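Ribosome hibernation protein YHBH (Vibrio cholerae serotype O1, PDB 4HEI) associates with 100S ribosome dimers in stationary phase and probably inhibits translation by binding the small ribosomal subunit. Local coordinates at residues Q48-T53 against D75-K80; I3-H8 against S15-V20; V39-E44 against E68-A73; R29-I34 against R83-H88. One frame throughout, in Å; residues are numbered along the deposited sequence.

How the contacts relate
From the N terminus, contact 2 closes first: the chain leaves strand 2-8, turns, and lays helix 14-27 back against it within a short loop. The connection to strand 34-44 then opens contact 4 at residues 29-34, which closes last, near the far end of helix 70-91. Contacts 3 and 1 are nested inside that wide loop and cross each other: their segments alternate, so contact 1 opens at 48-53 before contact 3 closes at 68-73. Contacts 3, 1 and 4 thus lie in succession along helix 70-91, fastening it to neighbouring strands and to the loop between helix 14-27 and strand 34-44, while contact 2 seats the other helix on the same beta sheet.

Contact 1 (Q48-T53 against D75-K80); sequences QIAEAT and DSLVDK
Leu-77 is the helix side chain that reaches the strand here, and it comes down between two alanines. Its CD2 methyl does most of the touching: it lies 3.6 Å from Ala-52 CB and, on the other side of the intervening residue, Leu-77 CD2 is 3.8 Å from Ala-50 CB. The second methyl rests near the backbone, with Leu-77 CD1 4.0 Å from Ala-50 O, and it also brushes the Ala-52 methyl. The leucine holds CG opposite its own backbone N (chi1 170°), which carries the branched end down from the helix onto the strand.

Ala-50 and Ala-52, two apart on an extended strand, both aim their methyls at the helix. Glu-51 between them aims the opposite way, so Leu-77 meets only its main chain: CD2 is 3.8 Å from Glu-51 C. With such small residues beneath it the helix can ride low: the axes of 48-53 and 75-80 approach to 8.4 Å and cross at -31°. Nothing polar passes between the two segments, and the contact is a buried, purely apolar one.

On the far face of the sheet the Glu-51 carboxylate pairs with Arg-42, and the side chain comes within about 4 Å (nearest atoms) of a bound cobalt(III) ion; His-62 and His-64 on neighbouring strand 59-67 bind cobalt. On the helix side, Ile-74 and Leu-81 continue the apolar row over Ala-50 and Ala-52. Lys-80 reaches His-64 O, and Asp-75 forms a salt bridge with Lys-23 of helix 14-27, so helix 70-91 lies over strand 47-56 with ties to both sides.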
loop_
_atom_site.group_PDB
_atom_site.type_symbol
_atom_site.label_atom_id
_atom_site.label_comp_id
_atom_site.label_asym_id
_atom_site.label_seq_id
_atom_site.Cartn_x
_atom_site.Cartn_y
_atom_site.Cartn_z
ATOM N N GLN A 48 6.677 12.143 4.439
ATOM C CA GLN A 48 6.674 10.720 4.753
ATOM C C GLN A 48 5.948 10.173 3.531
ATOM O O GLN A 48 4.815 10.562 3.252
ATOM C CB GLN A 48 5.874 10.429 6.027
ATOM C CG GLN A 48 6.440 11.056 7.295
ATOM C CD GLN A 48 7.806 10.509 7.684
ATOM O OE1 GLN A 48 8.008 9.294 7.780
ATOM N NE2 GLN A 48 8.748 11.407 7.920
ATOM N N ILE A 49 6.605 9.287 2.794
ATOM C CA ILE A 49 6.028 8.754 1.568
ATOM C C ILE A 49 5.764 7.258 1.596
ATOM O O ILE A 49 6.625 6.476 1.986
ATOM C CB ILE A 49 6.966 9.080 0.390
ATOM C CG1 ILE A 49 7.200 10.596 0.341
ATOM C CG2 ILE A 49 6.386 8.547 -0.915
ATOM C CD1 ILE A 49 8.243 11.043 -0.674
ATOM N N ALA A 50 4.561 6.864 1.183
ATOM C CA ALA A 50 4.189 5.451 1.132
ATOM C C ALA A 50 3.835 5.126 -0.313
ATOM O O ALA A 50 2.998 5.798 -0.919
ATOM C CB ALA A 50 2.984 5.175 2.038
ATOM N N GLU A 51 4.489 4.103 -0.856
ATOM C CA GLU A 51 4.284 3.671 -2.229
ATOM C C GLU A 51 3.820 2.224 -2.249
ATOM O O GLU A 51 4.226 1.419 -1.401
ATOM C CB GLU A 51 5.595 3.744 -3.020
ATOM C CG GLU A 51 6.297 5.099 -3.041
ATOM C CD GLU A 51 7.596 5.059 -3.830
ATOM O OE1 GLU A 51 8.251 6.117 -3.969
ATOM O OE2 GLU A 51 7.971 3.968 -4.313
ATOM N N ALA A 52 2.983 1.885 -3.223
ATOM C CA ALA A 52 2.516 0.509 -3.354
ATOM C C ALA A 52 2.157 0.131 -4.784
ATOM O O ALA A 52 1.639 0.948 -5.561
ATOM C CB ALA A 52 1.307 0.263 -2.438
ATOM N N THR A 53 2.449 -1.118 -5.128
ATOM C CA THR A 53 2.122 -1.664 -6.429
ATOM C C THR A 53 1.468 -3.002 -6.142
ATOM O O THR A 53 2.067 -3.865 -5.491
ATOM C CB THR A 53 3.376 -1.909 -7.305
ATOM O OG1 THR A 53 4.117 -0.691 -7.437
ATOM C CG2 THR A 53 2.964 -2.382 -8.695
ATOM N N ASP A 75 -2.421 5.272 5.461
ATOM C CA ASP A 75 -3.878 5.270 5.387
ATOM C C ASP A 75 -4.354 5.931 4.113
ATOM O O ASP A 75 -5.308 5.471 3.491
ATOM C CB ASP A 75 -4.488 6.001 6.579
ATOM C CG ASP A 75 -4.355 5.223 7.852
ATOM O OD1 ASP A 75 -4.804 4.059 7.870
ATOM O OD2 ASP A 75 -3.809 5.774 8.828
ATOM N N SER A 76 -3.707 7.029 3.736
ATOM C CA SER A 76 -4.089 7.726 2.513
ATOM C C SER A 76 -3.792 6.849 1.303
ATOM O O SER A 76 -4.576 6.812 0.348
ATOM C CB SER A 76 -3.331 9.050 2.388
ATOM O OG SER A 76 -3.713 9.933 3.429
ATOM N N LEU A 77 -2.662 6.142 1.349
ATOM C CA LEU A 77 -2.281 5.261 0.250
ATOM C C LEU A 77 -3.344 4.192 0.040
ATOM O O LEU A 77 -3.784 3.960 -1.078
ATOM C CB LEU A 77 -0.936 4.582 0.540
ATOM C CG LEU A 77 -0.531 3.445 -0.410
ATOM C CD1 LEU A 77 -0.445 3.965 -1.842
ATOM C CD2 LEU A 77 0.815 2.866 0.030
ATOM N N VAL A 78 -3.745 3.532 1.123
ATOM C CA VAL A 78 -4.749 2.485 1.022
ATOM C C VAL A 78 -6.059 3.017 0.444
ATOM O O VAL A 78 -6.690 2.355 -0.378
ATOM C CB VAL A 78 -4.995 1.824 2.391
ATOM C CG1 VAL A 78 -6.157 0.841 2.306
ATOM C CG2 VAL A 78 -3.730 1.105 2.824
ATOM N N ASP A 79 -6.464 4.211 0.860
ATOM C CA ASP A 79 -7.689 4.786 0.322
ATOM C C ASP A 79 -7.582 4.948 -1.192
ATOM O O ASP A 79 -8.557 4.730 -1.907
ATOM C CB ASP A 79 -8.003 6.135 0.977
ATOM C CG ASP A 79 -8.593 5.981 2.370
ATOM O OD1 ASP A 79 -9.397 5.050 2.568
ATOM O OD2 ASP A 79 -8.269 6.791 3.265
ATOM N N LYS A 80 -6.399 5.314 -1.682
ATOM C CA LYS A 80 -6.202 5.471 -3.123
ATOM C C LYS A 80 -6.249 4.110 -3.821
ATOM O O LYS A 80 -6.836 3.971 -4.893
ATOM C CB LYS A 80 -4.857 6.141 -3.424
ATOM C CG LYS A 80 -4.732 7.576 -2.946
ATOM C CD LYS A 80 -3.453 8.210 -3.483
ATOM C CE LYS A 80 -3.269 9.625 -2.962
ATOM N NZ LYS A 80 -2.066 10.272 -3.562
#

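Contact 2 (I3-H8 against S15-V20); sequences INIQGH and SMQDYV
The carboxamide of Gln-17 meets Ile-5 with its NE2 end and not with a face: NE2 is 3.9 Å from Ile-5 CB, which lies nearer the amide plane than its normal. Two further amides, Asn-4 and Gln-6, stay on the side of the strand turned from the helix, where Gln-6 NE2 donates to Asn-4 OD1 at 2.9 Å. That oxygen, which also accepts from Gln-38 NE2 of strand 34-44, lies almost in the Gln-6 amide plane, while the Gln-6 donor is tilted 23° from the Asn-4 carbonyl plane.

Between strand and helix, Ile-5 and Val-20 meet tip to tip, Ile-5 CD1 lying 3.6 Å from Val-20 CG1. Ile-5 keeps CG1 opposite its carbonyl carbon (chi1 -56°) and extends onward to CD1, reaching the helix with its longer branch. His-21, one turn on from Gln-17, also touches Ile-5.

This pairing packs the first strand against the helix of the beta-alpha-beta unit formed by strand 2-8, helix 14-27 and parallel strand 34-44. No hydrogen bond spans the two segments. Cohesion is therefore by dispersion and burial of the isoleucine and valine, to which the partly exposed Gln-17 adds its CB and CG, each 4.1 Å from Ile-5 CD1.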
loop_
_atom_site.group_PDB
_atom_site.type_symbol
_atom_site.label_atom_id
_atom_site.label_comp_id
_atom_site.label_asym_id
_atom_site.label_seq_id
_atom_site.Cartn_x
_atom_site.Cartn_y
_atom_site.Cartn_z
ATOM N N ILE A 3 3.283 -9.952 0.412
ATOM C CA ILE A 3 3.674 -8.554 0.551
ATOM C C ILE A 3 5.146 -8.357 0.878
ATOM O O ILE A 3 5.673 -8.976 1.802
ATOM C CB ILE A 3 2.880 -7.854 1.673
ATOM C CG1 ILE A 3 1.381 -8.052 1.469
ATOM C CG2 ILE A 3 3.210 -6.366 1.687
ATOM C CD1 ILE A 3 0.547 -7.577 2.644
ATOM N N ASN A 4 5.808 -7.493 0.120
ATOM C CA ASN A 4 7.204 -7.192 0.382
ATOM C C ASN A 4 7.256 -5.727 0.781
ATOM O O ASN A 4 6.891 -4.850 0.003
ATOM C CB ASN A 4 8.080 -7.421 -0.856
ATOM C CG ASN A 4 9.545 -7.110 -0.590
ATOM O OD1 ASN A 4 9.921 -5.955 -0.394
ATOM N ND2 ASN A 4 10.376 -8.145 -0.558
ATOM N N ILE A 5 7.690 -5.464 2.008
ATOM C CA ILE A 5 7.778 -4.097 2.491
ATOM C C ILE A 5 9.233 -3.681 2.583
ATOM O O ILE A 5 10.034 -4.347 3.245
ATOM C CB ILE A 5 7.141 -3.956 3.886
ATOM C CG1 ILE A 5 5.694 -4.443 3.842
ATOM C CG2 ILE A 5 7.210 -2.510 4.349
ATOM C CD1 ILE A 5 5.011 -4.473 5.194
ATOM N N GLN A 6 9.568 -2.582 1.920
ATOM C CA GLN A 6 10.927 -2.061 1.940
ATOM C C GLN A 6 10.937 -0.621 2.433
ATOM O O GLN A 6 9.986 0.130 2.220
ATOM C CB GLN A 6 11.544 -2.118 0.543
ATOM C CG GLN A 6 11.757 -3.517 0.002
ATOM C CD GLN A 6 12.703 -4.324 0.861
ATOM O OE1 GLN A 6 13.776 -3.848 1.227
ATOM N NE2 GLN A 6 12.314 -5.555 1.181
ATOM N N GLY A 7 12.025 -0.244 3.097
ATOM C CA GLY A 7 12.153 1.112 3.589
ATOM C C GLY A 7 13.351 1.782 2.946
ATOM O O GLY A 7 14.288 1.105 2.524
ATOM N N HIS A 8 13.314 3.106 2.852
ATOM C CA HIS A 8 14.415 3.873 2.276
ATOM C C HIS A 8 14.565 5.182 3.045
ATOM O O HIS A 8 13.632 5.985 3.103
ATOM C CB HIS A 8 14.153 4.174 0.800
ATOM C CG HIS A 8 15.228 4.990 0.153
ATOM N ND1 HIS A 8 16.457 4.465 -0.188
ATOM C CD2 HIS A 8 15.269 6.299 -0.191
ATOM C CE1 HIS A 8 17.208 5.417 -0.713
ATOM N NE2 HIS A 8 16.511 6.539 -0.726
ATOM N N SER A 15 6.189 -2.005 13.939
ATOM C CA SER A 15 4.854 -1.430 14.044
ATOM C C SER A 15 4.370 -1.014 12.661
ATOM O O SER A 15 3.215 -1.242 12.310
ATOM C CB SER A 15 4.853 -0.216 14.975
ATOM O OG SER A 15 3.578 0.407 14.975
ATOM N N MET A 16 5.250 -0.390 11.881
ATOM C CA MET A 16 4.886 0.028 10.536
ATOM C C MET A 16 4.527 -1.201 9.718
ATOM O O MET A 16 3.483 -1.243 9.068
ATOM C CB MET A 16 6.045 0.763 9.853
ATOM C CG MET A 16 6.059 2.260 10.083
ATOM S SD MET A 16 7.538 3.015 9.375
ATOM C CE MET A 16 8.485 3.312 10.847
ATOM N N GLN A 17 5.394 -2.203 9.755
ATOM C CA GLN A 17 5.144 -3.418 9.002
ATOM C C GLN A 17 3.865 -4.097 9.466
ATOM O O GLN A 17 3.058 -4.527 8.641
ATOM C CB GLN A 17 6.345 -4.361 9.104
ATOM C CG GLN A 17 7.554 -3.819 8.353
ATOM C CD GLN A 17 8.693 -4.811 8.251
ATOM O OE1 GLN A 17 9.479 -4.972 9.182
ATOM N NE2 GLN A 17 8.782 -5.489 7.116
ATOM N N ASP A 18 3.669 -4.180 10.780
ATOM C CA ASP A 18 2.456 -4.797 11.313
ATOM C C ASP A 18 1.230 -4.031 10.827
ATOM O O ASP A 18 0.231 -4.628 10.409
ATOM C CB ASP A 18 2.471 -4.806 12.847
ATOM C CG ASP A 18 3.505 -5.759 13.420
ATOM O OD1 ASP A 18 3.908 -6.703 12.711
ATOM O OD2 ASP A 18 3.906 -5.575 14.589
ATOM N N TYR A 19 1.311 -2.707 10.880
ATOM C CA TYR A 19 0.208 -1.862 10.446
ATOM C C TYR A 19 -0.092 -2.086 8.970
ATOM O O TYR A 19 -1.250 -2.239 8.580
ATOM C CB TYR A 19 0.545 -0.385 10.684
ATOM C CG TYR A 19 -0.609 0.546 10.421
ATOM C CD1 TYR A 19 -1.725 0.550 11.255
ATOM C CD2 TYR A 19 -0.596 1.414 9.332
ATOM C CE1 TYR A 19 -2.797 1.394 11.011
ATOM C CE2 TYR A 19 -1.664 2.259 9.078
ATOM C CZ TYR A 19 -2.760 2.243 9.921
ATOM O OH TYR A 19 -3.820 3.074 9.676
ATOM N N VAL A 20 0.950 -2.095 8.146
ATOM C CA VAL A 20 0.769 -2.312 6.716
ATOM C C VAL A 20 0.076 -3.648 6.489
ATOM O O VAL A 20 -0.889 -3.735 5.731
ATOM C CB VAL A 20 2.109 -2.309 5.968
ATOM C CG1 VAL A 20 1.896 -2.738 4.515
ATOM C CG2 VAL A 20 2.728 -0.902 6.015
#

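Contact 3 (V39-E44 against E68-A73); sequences VILRVE and ENMYAA
Met-70 buries by far the most surface here, and it does so with the last two atoms of its chain. Its CG stands opposite the backbone N (chi1 -175°), and the chain then bends at both following torsions, curling sulfur and methyl down onto strand 34-44. The methyl settles against main chain: Met-70 CE is 3.6 Å from Arg-42 O and 3.8 Å from Arg-42 N.

Leu-41 meets both sulfur and methyl: its CD2 is 4.1 Å from Met-70 SD and its CB 4.0 Å from Met-70 CE, the two side chains crossing at a slant. This pair is buried and apolar.

Arg-42 contributes backbone, because its side chain leaves from the other face of the strand. There its NE makes a salt bridge with Glu-51 on the adjoining strand; a second, long one runs from Arg-42 NH1 to Glu-44 OE1 at 3.7 Å, with the oxygen at the edge of the guanidinium and in its plane.

Met-70 opens the C-terminal helix, directly after its N-cap, Asn-69. Asn-69 OD1 accepts from Ala-72 N at 3.0 Å, in the carbonyl plane and on a lone pair, capping the first turn from which Met-70 reaches out.

Around the contact, Met-16 of helix 14-27 touches both Leu-41 and Met-70, and Ile-10 of the preceding loop also lies on Met-70. Gln-48 of strand 47-56 touches Met-70 too, so the start of helix 70-91 is wedged between the first helix and the central strands of the sheet.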
loop_
_atom_site.group_PDB
_atom_site.type_symbol
_atom_site.label_atom_id
_atom_site.label_comp_id
_atom_site.label_asym_id
_atom_site.label_seq_id
_atom_site.Cartn_x
_atom_site.Cartn_y
_atom_site.Cartn_z
ATOM N N VAL A 39 5.492 -2.657 -1.272
ATOM C CA VAL A 39 5.246 -1.431 -0.548
ATOM C C VAL A 39 6.597 -0.825 -0.225
ATOM O O VAL A 39 7.523 -1.530 0.167
ATOM C CB VAL A 39 4.477 -1.680 0.785
ATOM C CG1 VAL A 39 4.357 -0.366 1.577
ATOM C CG2 VAL A 39 3.088 -2.220 0.484
ATOM N N ILE A 40 6.711 0.481 -0.429
ATOM C CA ILE A 40 7.937 1.196 -0.121
ATOM C C ILE A 40 7.592 2.396 0.747
ATOM O O ILE A 40 6.735 3.211 0.392
ATOM C CB ILE A 40 8.658 1.698 -1.392
ATOM C CG1 ILE A 40 9.133 0.515 -2.235
ATOM C CG2 ILE A 40 9.867 2.541 -1.004
ATOM C CD1 ILE A 40 9.918 0.931 -3.459
ATOM N N LEU A 41 8.264 2.491 1.889
ATOM C CA LEU A 41 8.067 3.591 2.822
ATOM C C LEU A 41 9.380 4.363 2.828
ATOM O O LEU A 41 10.441 3.783 3.028
ATOM C CB LEU A 41 7.764 3.060 4.225
ATOM C CG LEU A 41 6.586 2.077 4.318
ATOM C CD1 LEU A 41 6.310 1.748 5.771
ATOM C CD2 LEU A 41 5.357 2.677 3.669
ATOM N N ARG A 42 9.311 5.662 2.576
ATOM C CA ARG A 42 10.526 6.453 2.558
ATOM C C ARG A 42 10.283 7.890 2.966
ATOM O O ARG A 42 9.144 8.357 3.018
ATOM C CB ARG A 42 11.169 6.409 1.169
ATOM C CG ARG A 42 10.306 6.992 0.064
ATOM C CD ARG A 42 10.992 6.882 -1.295
ATOM N NE ARG A 42 10.112 7.324 -2.378
ATOM C CZ ARG A 42 10.110 8.546 -2.903
ATOM N NH1 ARG A 42 10.953 9.472 -2.464
ATOM N NH2 ARG A 42 9.239 8.850 -3.856
ATOM N N VAL A 43 11.375 8.588 3.249
ATOM C CA VAL A 43 11.304 9.974 3.670
ATOM C C VAL A 43 12.070 10.876 2.714
ATOM O O VAL A 43 13.201 10.582 2.341
ATOM C CB VAL A 43 11.889 10.142 5.093
ATOM C CG1 VAL A 43 11.817 11.591 5.522
ATOM C CG2 VAL A 43 11.133 9.257 6.073
ATOM N N GLU A 44 11.418 11.955 2.304
ATOM C CA GLU A 44 12.001 12.949 1.412
ATOM C C GLU A 44 11.807 14.252 2.176
ATOM O O GLU A 44 10.700 14.774 2.241
ATOM C CB GLU A 44 11.238 12.980 0.088
ATOM C CG GLU A 44 11.649 14.093 -0.856
ATOM C CD GLU A 44 10.900 14.031 -2.175
ATOM O OE1 GLU A 44 11.156 13.094 -2.963
ATOM O OE2 GLU A 44 10.048 14.912 -2.419
ATOM N N GLU A 68 2.946 14.217 6.767
ATOM C CA GLU A 68 3.991 14.532 7.728
ATOM C C GLU A 68 4.132 13.320 8.650
ATOM O O GLU A 68 5.174 13.128 9.278
ATOM C CB GLU A 68 3.643 15.795 8.531
ATOM C CG GLU A 68 3.980 17.097 7.796
ATOM C CD GLU A 68 3.663 18.343 8.606
ATOM O OE1 GLU A 68 4.096 18.425 9.775
ATOM O OE2 GLU A 68 2.988 19.248 8.067
ATOM N N ASN A 69 3.082 12.497 8.715
ATOM C CA ASN A 69 3.099 11.287 9.545
ATOM C C ASN A 69 2.995 10.044 8.648
ATOM O O ASN A 69 2.088 9.938 7.832
ATOM C CB ASN A 69 1.937 11.310 10.544
ATOM C CG ASN A 69 1.886 10.067 11.410
ATOM O OD1 ASN A 69 1.317 9.047 11.023
ATOM N ND2 ASN A 69 2.500 10.142 12.584
ATOM N N MET A 70 3.921 9.106 8.813
ATOM C CA MET A 70 3.945 7.895 7.989
ATOM C C MET A 70 2.693 7.028 8.076
ATOM O O MET A 70 2.222 6.509 7.070
ATOM C CB MET A 70 5.179 7.051 8.324
ATOM C CG MET A 70 5.357 5.822 7.432
ATOM S SD MET A 70 5.449 6.241 5.666
ATOM C CE MET A 70 7.138 6.744 5.548
ATOM N N TYR A 71 2.140 6.870 9.270
ATOM C CA TYR A 71 0.944 6.053 9.405
ATOM C C TYR A 71 -0.221 6.695 8.673
ATOM O O TYR A 71 -1.047 6.006 8.075
ATOM C CB TYR A 71 0.628 5.835 10.885
ATOM C CG TYR A 71 1.618 4.909 11.554
ATOM C CD1 TYR A 71 1.426 3.529 11.548
ATOM C CD2 TYR A 71 2.764 5.412 12.162
ATOM C CE1 TYR A 71 2.344 2.671 12.131
ATOM C CE2 TYR A 71 3.696 4.563 12.752
ATOM C CZ TYR A 71 3.481 3.195 12.735
ATOM O OH TYR A 71 4.396 2.357 13.318
ATOM N N ALA A 72 -0.284 8.023 8.704
ATOM C CA ALA A 72 -1.339 8.746 8.007
ATOM C C ALA A 72 -1.097 8.598 6.502
ATOM O O ALA A 72 -2.038 8.524 5.712
ATOM C CB ALA A 72 -1.317 10.219 8.401
ATOM N N ALA A 73 0.174 8.566 6.115
ATOM C CA ALA A 73 0.529 8.406 4.705
ATOM C C ALA A 73 0.024 7.049 4.217
ATOM O O ALA A 73 -0.564 6.941 3.140
ATOM C CB ALA A 73 2.044 8.498 4.530
#

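Contact 4 (R29-I34 against R83-H88); sequences RFFDHI and RQLNKH
CH-pi packing dominates: Leu-85 sits over one face of the Phe-31 ring, its CB 3.5 Å from the ring centroid and just 10° off the normal. Apolar contact with the same leucine extends this toward the rim, where Leu-85 CD1 is 3.5 Å from Phe-31 CD2. The ring thus has Leu-85 CB over the centre of one face and the CB of Phe-30, the preceding residue, off toward the rim of the other. Phe-31 has CG opposite its carbonyl carbon (chi1 -48°), which swings the ring onto the helix.

At the ring edge, near its plane, comes Asn-86, the amide plane turned 56° from the ring. Asn-86 ND2 is 3.1 Å from Phe-31 CE1, an unusually close approach.

The loop and helix are also joined by a hydrogen bond from Lys-89 NZ to Phe-30 O. Phe-31 of the loop packs on Leu-85, which in turn meets Leu-54, Val-56 and Ile-61 of the sheet. Across these two segments the buried aromatic is therefore held by dispersion and CH-pi attraction, with polar groups kept to its margin.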
loop_
_atom_site.group_PDB
_atom_site.type_symbol
_atom_site.label_atom_id
_atom_site.label_comp_id
_atom_site.label_asym_id
_atom_site.label_seq_id
_atom_site.Cartn_x
_atom_site.Cartn_y
_atom_site.Cartn_z
ATOM N N ARG A 29 -10.114 -9.068 1.684
ATOM C CA ARG A 29 -11.447 -9.637 1.875
ATOM C C ARG A 29 -12.424 -9.120 0.819
ATOM O O ARG A 29 -13.425 -9.763 0.521
ATOM C CB ARG A 29 -11.973 -9.310 3.271
ATOM C CG ARG A 29 -11.188 -9.940 4.403
ATOM C CD ARG A 29 -11.167 -11.455 4.292
ATOM N NE ARG A 29 -10.492 -12.052 5.437
ATOM C CZ ARG A 29 -11.006 -13.039 6.152
ATOM N NH1 ARG A 29 -12.194 -13.532 5.822
ATOM N NH2 ARG A 29 -10.348 -13.510 7.204
ATOM N N PHE A 30 -12.118 -7.958 0.249
ATOM C CA PHE A 30 -12.977 -7.356 -0.765
ATOM C C PHE A 30 -12.448 -7.549 -2.180
ATOM O O PHE A 30 -13.212 -7.541 -3.147
ATOM C CB PHE A 30 -13.138 -5.872 -0.470
ATOM C CG PHE A 30 -13.896 -5.601 0.786
ATOM C CD1 PHE A 30 -15.283 -5.704 0.807
ATOM C CD2 PHE A 30 -13.230 -5.287 1.961
ATOM C CE1 PHE A 30 -15.996 -5.501 1.985
ATOM C CE2 PHE A 30 -13.932 -5.081 3.145
ATOM C CZ PHE A 30 -15.323 -5.191 3.156
ATOM N N PHE A 31 -11.139 -7.728 -2.290
ATOM C CA PHE A 31 -10.485 -7.929 -3.576
ATOM C C PHE A 31 -9.638 -9.174 -3.407
ATOM O O PHE A 31 -8.563 -9.116 -2.815
ATOM C CB PHE A 31 -9.602 -6.727 -3.884
ATOM C CG PHE A 31 -10.295 -5.425 -3.679
ATOM C CD1 PHE A 31 -11.256 -4.987 -4.582
ATOM C CD2 PHE A 31 -10.030 -4.655 -2.553
ATOM C CE1 PHE A 31 -11.946 -3.797 -4.368
ATOM C CE2 PHE A 31 -10.711 -3.467 -2.328
ATOM C CZ PHE A 31 -11.675 -3.036 -3.241
ATOM N N ASP A 32 -10.117 -10.289 -3.946
ATOM C CA ASP A 32 -9.439 -11.574 -3.792
ATOM C C ASP A 32 -8.499 -12.037 -4.904
ATOM O O ASP A 32 -8.070 -13.194 -4.907
ATOM C CB ASP A 32 -10.491 -12.655 -3.544
ATOM C CG ASP A 32 -11.465 -12.790 -4.697
ATOM O OD1 ASP A 32 -12.534 -13.406 -4.499
ATOM O OD2 ASP A 32 -11.160 -12.290 -5.803
ATOM N N HIS A 33 -8.163 -11.152 -5.835
ATOM C CA HIS A 33 -7.271 -11.526 -6.923
ATOM C C HIS A 33 -5.913 -10.824 -6.845
ATOM O O HIS A 33 -5.238 -10.628 -7.853
ATOM C CB HIS A 33 -7.943 -11.234 -8.261
ATOM C CG HIS A 33 -9.241 -11.955 -8.445
ATOM N ND1 HIS A 33 -9.362 -13.318 -8.288
ATOM C CD2 HIS A 33 -10.473 -11.504 -8.782
ATOM C CE1 HIS A 33 -10.611 -13.678 -8.523
ATOM N NE2 HIS A 33 -11.306 -12.596 -8.825
ATOM N N ILE A 34 -5.530 -10.453 -5.630
ATOM C CA ILE A 34 -4.264 -9.785 -5.355
ATOM C C ILE A 34 -3.144 -10.810 -5.213
ATOM O O ILE A 34 -3.146 -11.619 -4.285
ATOM C CB ILE A 34 -4.345 -8.971 -4.042
ATOM C CG1 ILE A 34 -5.389 -7.859 -4.175
ATOM C CG2 ILE A 34 -2.973 -8.390 -3.707
ATOM C CD1 ILE A 34 -5.653 -7.101 -2.887
ATOM N N ARG A 83 -9.858 2.765 -4.083
ATOM C CA ARG A 83 -10.613 3.421 -5.154
ATOM C C ARG A 83 -10.281 2.758 -6.480
ATOM O O ARG A 83 -11.171 2.416 -7.261
ATOM C CB ARG A 83 -10.262 4.910 -5.262
ATOM C CG ARG A 83 -10.613 5.749 -4.052
ATOM C CD ARG A 83 -10.756 7.222 -4.436
ATOM N NE ARG A 83 -10.985 8.063 -3.266
ATOM C CZ ARG A 83 -10.028 8.489 -2.447
ATOM N NH1 ARG A 83 -8.762 8.160 -2.671
ATOM N NH2 ARG A 83 -10.339 9.231 -1.393
ATOM N N GLN A 84 -8.991 2.579 -6.740
ATOM C CA GLN A 84 -8.562 1.957 -7.984
ATOM C C GLN A 84 -8.980 0.492 -8.077
ATOM O O GLN A 84 -9.312 0.006 -9.157
ATOM C CB GLN A 84 -7.048 2.081 -8.140
ATOM C CG GLN A 84 -6.566 3.511 -8.289
ATOM C CD GLN A 84 -5.070 3.595 -8.517
ATOM O OE1 GLN A 84 -4.541 3.033 -9.478
ATOM N NE2 GLN A 84 -4.380 4.297 -7.630
ATOM N N LEU A 85 -8.950 -0.214 -6.950
ATOM C CA LEU A 85 -9.348 -1.620 -6.930
ATOM C C LEU A 85 -10.841 -1.777 -7.215
ATOM O O LEU A 85 -11.255 -2.715 -7.901
ATOM C CB LEU A 85 -9.004 -2.247 -5.577
ATOM C CG LEU A 85 -7.531 -2.631 -5.387
ATOM C CD1 LEU A 85 -7.264 -2.919 -3.907
ATOM C CD2 LEU A 85 -7.197 -3.845 -6.247
ATOM N N ASN A 86 -11.646 -0.861 -6.686
ATOM C CA ASN A 86 -13.086 -0.902 -6.911
ATOM C C ASN A 86 -13.378 -0.679 -8.390
ATOM O O ASN A 86 -14.193 -1.383 -8.981
ATOM C CB ASN A 86 -13.784 0.150 -6.051
ATOM C CG ASN A 86 -14.029 -0.331 -4.639
ATOM O OD1 ASN A 86 -14.050 0.455 -3.694
ATOM N ND2 ASN A 86 -14.232 -1.638 -4.489
ATOM N N LYS A 87 -12.668 0.266 -9.001
ATOM C CA LYS A 87 -12.852 0.538 -10.422
ATOM C C LYS A 87 -12.432 -0.688 -11.234
ATOM O O LYS A 87 -13.158 -1.137 -12.119
ATOM C CB LYS A 87 -12.023 1.755 -10.842
ATOM C CG LYS A 87 -12.401 3.033 -10.112
ATOM C CD LYS A 87 -11.582 4.224 -10.593
ATOM C CE LYS A 87 -11.975 5.496 -9.848
ATOM N NZ LYS A 87 -11.200 6.694 -10.292
ATOM N N HIS A 88 -11.262 -1.235 -10.925
ATOM C CA HIS A 88 -10.777 -2.412 -11.635
ATOM C C HIS A 88 -11.678 -3.623 -11.398
ATOM O O HIS A 88 -11.825 -4.479 -12.271
ATOM C CB HIS A 88 -9.349 -2.747 -11.202
ATOM C CG HIS A 88 -8.868 -4.073 -11.701
ATOM N ND1 HIS A 88 -9.279 -5.268 -11.149
ATOM C CD2 HIS A 88 -8.049 -4.396 -12.729
ATOM C CE1 HIS A 88 -8.734 -6.269 -11.816
ATOM N NE2 HIS A 88 -7.983 -5.768 -12.780
#